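Local atomic coordinates of putative membrane anchored protein (Corynebacterium diphtheriae, PDB entry 3LSO), a protein that is of unknown function but is probably a cell-surface protein tethered to the membrane, its elongated chain built of beta-sheet modules without helices. Residues V322-S327 with Y427-G432; G341-E346 with K388-Y393. All blocks are in the same frame, centred on the assembly; numbering follows the deposited sequence.

Contact 1. Residues V322-S327 with Y427-G432; sequences VSVSAS and YMFQMG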
loop_
_atom_site.group_PDB
_atom_site.type_symbol
_atom_site.label_atom_id
_atom_site.label_comp_id
_atom_site.label_asym_id
_atom_site.label_seq_id
_atom_site.Cartn_x
_atom_site.Cartn_y
_atom_site.Cartn_z
ATOM N N VAL B 322 3.918 33.422 -12.497
ATOM C CA VAL B 322 2.935 32.335 -12.598
ATOM C C VAL B 322 1.553 32.866 -12.953
ATOM O O VAL B 322 1.229 34.012 -12.649
ATOM C CB VAL B 322 2.789 31.502 -11.302
ATOM C CG1 VAL B 322 4.115 30.917 -10.873
ATOM C CG2 VAL B 322 2.148 32.320 -10.175
ATOM N N SER B 323 0.731 32.031 -13.572
ATOM C CA SER B 323 -0.608 32.442 -13.909
ATOM C C SER B 323 -1.577 31.569 -13.132
ATOM O O SER B 323 -1.426 30.343 -13.066
ATOM C CB SER B 323 -0.836 32.267 -15.381
ATOM O OG SER B 323 -0.880 30.886 -15.663
ATOM N N VAL B 324 -2.568 32.206 -12.545
ATOM C CA VAL B 324 -3.457 31.546 -11.627
ATOM C C VAL B 324 -4.874 31.795 -12.085
ATOM O O VAL B 324 -5.192 32.843 -12.637
ATOM C CB VAL B 324 -3.289 32.112 -10.198
ATOM C CG1 VAL B 324 -4.339 31.576 -9.298
ATOM C CG2 VAL B 324 -1.928 31.759 -9.662
ATOM N N SER B 325 -5.729 30.828 -11.837
ATOM C CA SER B 325 -7.131 30.958 -12.124
ATOM C C SER B 325 -7.868 30.466 -10.897
ATOM O O SER B 325 -7.419 29.531 -10.232
ATOM C CB SER B 325 -7.455 30.075 -13.321
ATOM O OG SER B 325 -8.801 30.231 -13.702
ATOM N N ALA B 326 -8.988 31.089 -10.568
ATOM C CA ALA B 326 -9.798 30.619 -9.416
ATOM C C ALA B 326 -11.275 30.699 -9.763
ATOM O O ALA B 326 -11.735 31.735 -10.261
ATOM C CB ALA B 326 -9.499 31.420 -8.192
ATOM N N SER B 327 -12.011 29.617 -9.528
ATOM C CA SER B 327 -13.400 29.567 -9.926
ATOM C C SER B 327 -14.288 29.330 -8.722
ATOM O O SER B 327 -14.023 28.440 -7.934
ATOM C CB SER B 327 -13.601 28.410 -10.894
ATOM O OG SER B 327 -13.111 28.676 -12.184
ATOM N N TYR B 427 2.509 26.670 -0.731
ATOM C CA TYR B 427 1.808 27.922 -0.788
ATOM C C TYR B 427 0.610 27.673 -1.699
ATOM O O TYR B 427 0.725 26.871 -2.628
ATOM C CB TYR B 427 2.723 28.985 -1.405
ATOM C CG TYR B 427 3.975 29.367 -0.607
ATOM C CD1 TYR B 427 3.950 30.406 0.333
ATOM C CD2 TYR B 427 5.182 28.716 -0.818
ATOM C CE1 TYR B 427 5.096 30.763 1.061
ATOM C CE2 TYR B 427 6.336 29.056 -0.109
ATOM C CZ TYR B 427 6.281 30.078 0.826
ATOM O OH TYR B 427 7.424 30.411 1.513
HETATM N N MSE B 428 -0.536 28.304 -1.416
HETATM C CA MSE B 428 -1.716 28.243 -2.282
HETATM C C MSE B 428 -2.185 29.643 -2.532
HETATM O O MSE B 428 -1.917 30.544 -1.733
HETATM C CB MSE B 428 -2.882 27.570 -1.575
HETATM C CG MSE B 428 -2.927 26.066 -1.622
HETATM SE SE MSE B 428 -4.204 25.496 -0.284
HETATM C CE MSE B 428 -3.187 25.990 1.278
ATOM N N PHE B 429 -2.935 29.836 -3.604
ATOM C CA PHE B 429 -3.672 31.070 -3.741
ATOM C C PHE B 429 -5.055 30.968 -3.091
ATOM O O PHE B 429 -5.579 29.864 -2.880
ATOM C CB PHE B 429 -3.749 31.451 -5.204
ATOM C CG PHE B 429 -2.425 31.801 -5.778
ATOM C CD1 PHE B 429 -2.021 33.114 -5.866
ATOM C CD2 PHE B 429 -1.547 30.811 -6.193
ATOM C CE1 PHE B 429 -0.796 33.443 -6.380
ATOM C CE2 PHE B 429 -0.294 31.146 -6.722
ATOM C CZ PHE B 429 0.071 32.463 -6.809
ATOM N N GLN B 430 -5.641 32.108 -2.750
ATOM C CA GLN B 430 -6.982 32.113 -2.190
ATOM C C GLN B 430 -7.917 32.859 -3.093
ATOM O O GLN B 430 -7.478 33.713 -3.878
ATOM C CB GLN B 430 -6.971 32.804 -0.831
ATOM C CG GLN B 430 -6.110 32.092 0.219
ATOM C CD GLN B 430 -6.088 32.820 1.546
ATOM O OE1 GLN B 430 -6.015 34.046 1.602
ATOM N NE2 GLN B 430 -6.161 32.066 2.628
HETATM N N MSE B 431 -9.209 32.577 -2.976
HETATM C CA MSE B 431 -10.238 33.463 -3.565
HETATM C C MSE B 431 -10.880 34.259 -2.452
HETATM O O MSE B 431 -11.259 33.690 -1.404
HETATM C CB MSE B 431 -11.326 32.675 -4.292
HETATM C CG MSE B 431 -12.097 33.490 -5.352
HETATM SE SE MSE B 431 -13.431 32.367 -6.209
HETATM C CE MSE B 431 -13.615 33.326 -7.848
ATOM N N GLY B 432 -10.977 35.566 -2.662
ATOM C CA GLY B 432 -11.786 36.448 -1.813
ATOM C C GLY B 432 -13.209 36.418 -2.369
ATOM O O GLY B 432 -13.387 36.454 -3.591
#
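Val324 sets one methyl, CG2, almost on the axis of the Phe429 ring: the carbon sits 3.5 Å from the ring centroid and 14° off the normal, a CH-pi contact over the middle of one face. CG2 takes that place because the other methyl, CG1, is turned anti to the backbone N (chi1 172°), which leaves CG2 beside the N. CG1 meets the root of the aromatic side chain instead, 4.0 Å from Phe429 CG. Val322, two residues earlier on the same strand, slants in toward the far end of the ring, its CG2 4.0 Å from CZ. Phe416 of strand 410-417 also packs against the Phe429 ring.

Further along, Ala326 points at Met431, a selenomethionine in the model. Its CB is 4.4 Å from Met431 CG, a looser pairing than valine on ring. The extended Met431 chain runs on past it, bringing Met431 CE to 3.4 Å from Ala326 O and Met431 SE to 4.0 Å from Ser327 C.

The two strands belong to different sheets; over 322-327 and 427-432 their directions diverge by 43° and the axes come within 7.8 Å. This is face-to-face packing across the interior of a beta sandwich, where alternate residues of 322-327 point inward and Ser323 turns the other way. No hydrogen bond crosses between the segments; backbone bonds run to neighbouring strands, such as Val324 to Ala414. The two sheets are therefore held together here by apolar side-chain contact.

Contact 2. Residues G341-E346 with K388-Y393; sequences GINAPE and KPNESY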
loop_
_atom_site.group_PDB
_atom_site.type_symbol
_atom_site.label_atom_id
_atom_site.label_comp_id
_atom_site.label_asym_id
_atom_site.label_seq_id
_atom_site.Cartn_x
_atom_site.Cartn_y
_atom_site.Cartn_z
ATOM N N GLY B 341 -12.079 37.746 -6.200
ATOM C CA GLY B 341 -10.721 38.091 -6.607
ATOM C C GLY B 341 -9.761 37.067 -6.073
ATOM O O GLY B 341 -10.106 36.346 -5.116
ATOM N N ILE B 342 -8.576 36.981 -6.689
ATOM C CA ILE B 342 -7.496 36.131 -6.165
ATOM C C ILE B 342 -6.641 36.871 -5.127
ATOM O O ILE B 342 -6.195 37.995 -5.379
ATOM C CB ILE B 342 -6.571 35.648 -7.290
ATOM C CG1 ILE B 342 -7.322 34.714 -8.224
ATOM C CG2 ILE B 342 -5.319 34.945 -6.710
ATOM C CD1 ILE B 342 -6.930 34.919 -9.673
ATOM N N ASN B 343 -6.403 36.219 -3.987
ATOM C CA ASN B 343 -5.541 36.736 -2.910
ATOM C C ASN B 343 -4.315 35.840 -2.785
ATOM O O ASN B 343 -4.418 34.649 -2.464
ATOM C CB ASN B 343 -6.298 36.752 -1.575
ATOM C CG ASN B 343 -5.492 37.399 -0.426
ATOM O OD1 ASN B 343 -5.190 38.585 -0.460
ATOM N ND2 ASN B 343 -5.194 36.630 0.600
ATOM N N ALA B 344 -3.145 36.410 -3.023
ATOM C CA ALA B 344 -1.949 35.600 -3.190
ATOM C C ALA B 344 -1.236 35.423 -1.866
ATOM O O ALA B 344 -1.433 36.228 -0.961
ATOM C CB ALA B 344 -1.042 36.274 -4.209
ATOM N N PRO B 345 -0.393 34.391 -1.735
ATOM C CA PRO B 345 0.447 34.350 -0.567
ATOM C C PRO B 345 1.056 35.703 -0.332
ATOM O O PRO B 345 1.321 36.461 -1.266
ATOM C CB PRO B 345 1.556 33.405 -0.977
ATOM C CG PRO B 345 0.902 32.468 -1.877
ATOM C CD PRO B 345 -0.095 33.277 -2.646
ATOM N N GLU B 346 1.276 36.004 0.931
ATOM C CA GLU B 346 1.969 37.208 1.333
ATOM C C GLU B 346 3.326 37.295 0.602
ATOM O O GLU B 346 4.052 36.307 0.507
ATOM C CB GLU B 346 2.154 37.147 2.855
ATOM C CG GLU B 346 2.214 38.484 3.589
ATOM C CD GLU B 346 2.815 38.342 5.019
ATOM O OE1 GLU B 346 2.351 37.464 5.817
ATOM O OE2 GLU B 346 3.751 39.122 5.346
ATOM N N LYS B 388 -8.048 39.885 6.557
ATOM C CA LYS B 388 -8.178 40.824 5.414
ATOM C C LYS B 388 -7.349 40.387 4.221
ATOM O O LYS B 388 -6.261 39.820 4.390
ATOM C CB LYS B 388 -7.726 42.250 5.799
ATOM C CG LYS B 388 -8.507 42.879 6.937
ATOM C CD LYS B 388 -7.706 43.946 7.702
ATOM C CE LYS B 388 -8.440 44.450 8.987
ATOM N NZ LYS B 388 -8.154 43.645 10.215
ATOM N N PRO B 389 -7.817 40.709 3.005
ATOM C CA PRO B 389 -6.996 40.511 1.799
ATOM C C PRO B 389 -5.714 41.328 1.915
ATOM O O PRO B 389 -5.705 42.325 2.635
ATOM C CB PRO B 389 -7.854 41.097 0.676
ATOM C CG PRO B 389 -9.234 41.342 1.300
ATOM C CD PRO B 389 -9.000 41.546 2.743
ATOM N N ASN B 390 -4.643 40.920 1.234
ATOM C CA ASN B 390 -3.405 41.691 1.253
ATOM C C ASN B 390 -3.212 42.496 -0.041
ATOM O O ASN B 390 -4.104 42.540 -0.888
ATOM C CB ASN B 390 -2.210 40.780 1.542
ATOM C CG ASN B 390 -2.074 39.666 0.527
ATOM O OD1 ASN B 390 -2.072 39.912 -0.702
ATOM N ND2 ASN B 390 -1.967 38.431 1.019
ATOM N N GLU B 391 -2.041 43.115 -0.194
ATOM C CA GLU B 391 -1.764 44.001 -1.333
ATOM C C GLU B 391 -1.962 43.348 -2.705
ATOM O O GLU B 391 -2.145 44.037 -3.690
ATOM C CB GLU B 391 -0.345 44.587 -1.228
ATOM C CG GLU B 391 -0.108 45.442 0.040
ATOM C CD GLU B 391 1.400 45.522 0.502
ATOM O OE1 GLU B 391 2.187 44.542 0.322
ATOM O OE2 GLU B 391 1.788 46.583 1.076
ATOM N N SER B 392 -1.920 42.026 -2.778
ATOM C CA SER B 392 -2.046 41.352 -4.059
ATOM C C SER B 392 -3.493 41.266 -4.547
ATOM O O SER B 392 -3.741 41.029 -5.712
ATOM C CB SER B 392 -1.484 39.944 -3.955
ATOM O OG SER B 392 -2.263 39.135 -3.075
ATOM N N TYR B 393 -4.452 41.424 -3.651
ATOM C CA TYR B 393 -5.830 41.148 -3.986
ATOM C C TYR B 393 -6.385 42.252 -4.844
ATOM O O TYR B 393 -6.122 43.447 -4.565
ATOM C CB TYR B 393 -6.644 41.082 -2.715
ATOM C CG TYR B 393 -8.102 40.831 -2.918
ATOM C CD1 TYR B 393 -8.580 39.531 -3.080
ATOM C CD2 TYR B 393 -9.018 41.886 -2.905
ATOM C CE1 TYR B 393 -9.935 39.286 -3.234
ATOM C CE2 TYR B 393 -10.377 41.651 -3.069
ATOM C CZ TYR B 393 -10.826 40.348 -3.226
ATOM O OH TYR B 393 -12.158 40.091 -3.379
#
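Tyr393 lays its ring along the backbone of Gly341 and Ile342, meeting their carbonyl oxygens and Asn343 CB obliquely; CE1 is 3.5 Å from Gly341 O. Over one face, toward the rim, is Pro389 CG of the ring's own loop, 4.2 Å above the plane. The hydroxyl end reaches Glu339, with which OH is hydrogen-bonded. Two more flat groups, the amides of Asn343 and Asn390, cross with their planes 35° apart and do not bond to each other. Instead each takes a backbone partner. Asn343 CG lies anti to its own N (chi1 -175°), which carries OD1 across to accept from Asn390 N at 2.9 Å, the donor tilted somewhat out of the carbonyl plane. Asn390 ND2, in turn, donates to Ala344 O at 3.0 Å; the bond is nearly straight at the hydrogen (171°), and the acceptor lies in the plane of the amide.

Asn390 also opens a type I beta turn to Tyr393, closed by Tyr393 N to Asn390 O, and the same residue forms an Asx turn, its OD1 accepting from Ser392 N at 3.0 Å. The turn delivers the chain into strand 394-398, which pairs antiparallel with strand 335-343, and the contact sits where that pairing runs out, one strand ending at 343 just before the other begins at 394. Bonds at both its oxygen and its nitrogen probably fix the rotation of the Asn390 amide.

Ser392 OG accepts from Ala344 N at 2.9 Å and touches Ala344 CB as well. Beside it, Tyr393 CA directs its hydrogen at Ile342 O, carbon to oxygen 3.5 Å. The amide nitrogen of Asn343, ND2, is hydrogen-bonded to Gln430 OE1 on the adjacent strand 425-435.

Strands 425-435 and 335-343 lie side by side in one sheet, so the two contacts share that sheet but work in different directions from it. Contact 1 reaches across the sandwich to the strand 321-329 of the opposing sheet; contact 2 joins the end of strand 335-343 to a loop running beside it. Backbone pairing of Gln430 with Asn343 couples them directly, and Ile342 and Ala344 of contact 2 also touch Phe429. Both are largely buried, though contact 2 extends to solvent at Glu346. Chemistry follows position: apolar groups meet between the sheets, whereas at the strand end asparagine and serine side chains bond to backbone groups in both directions.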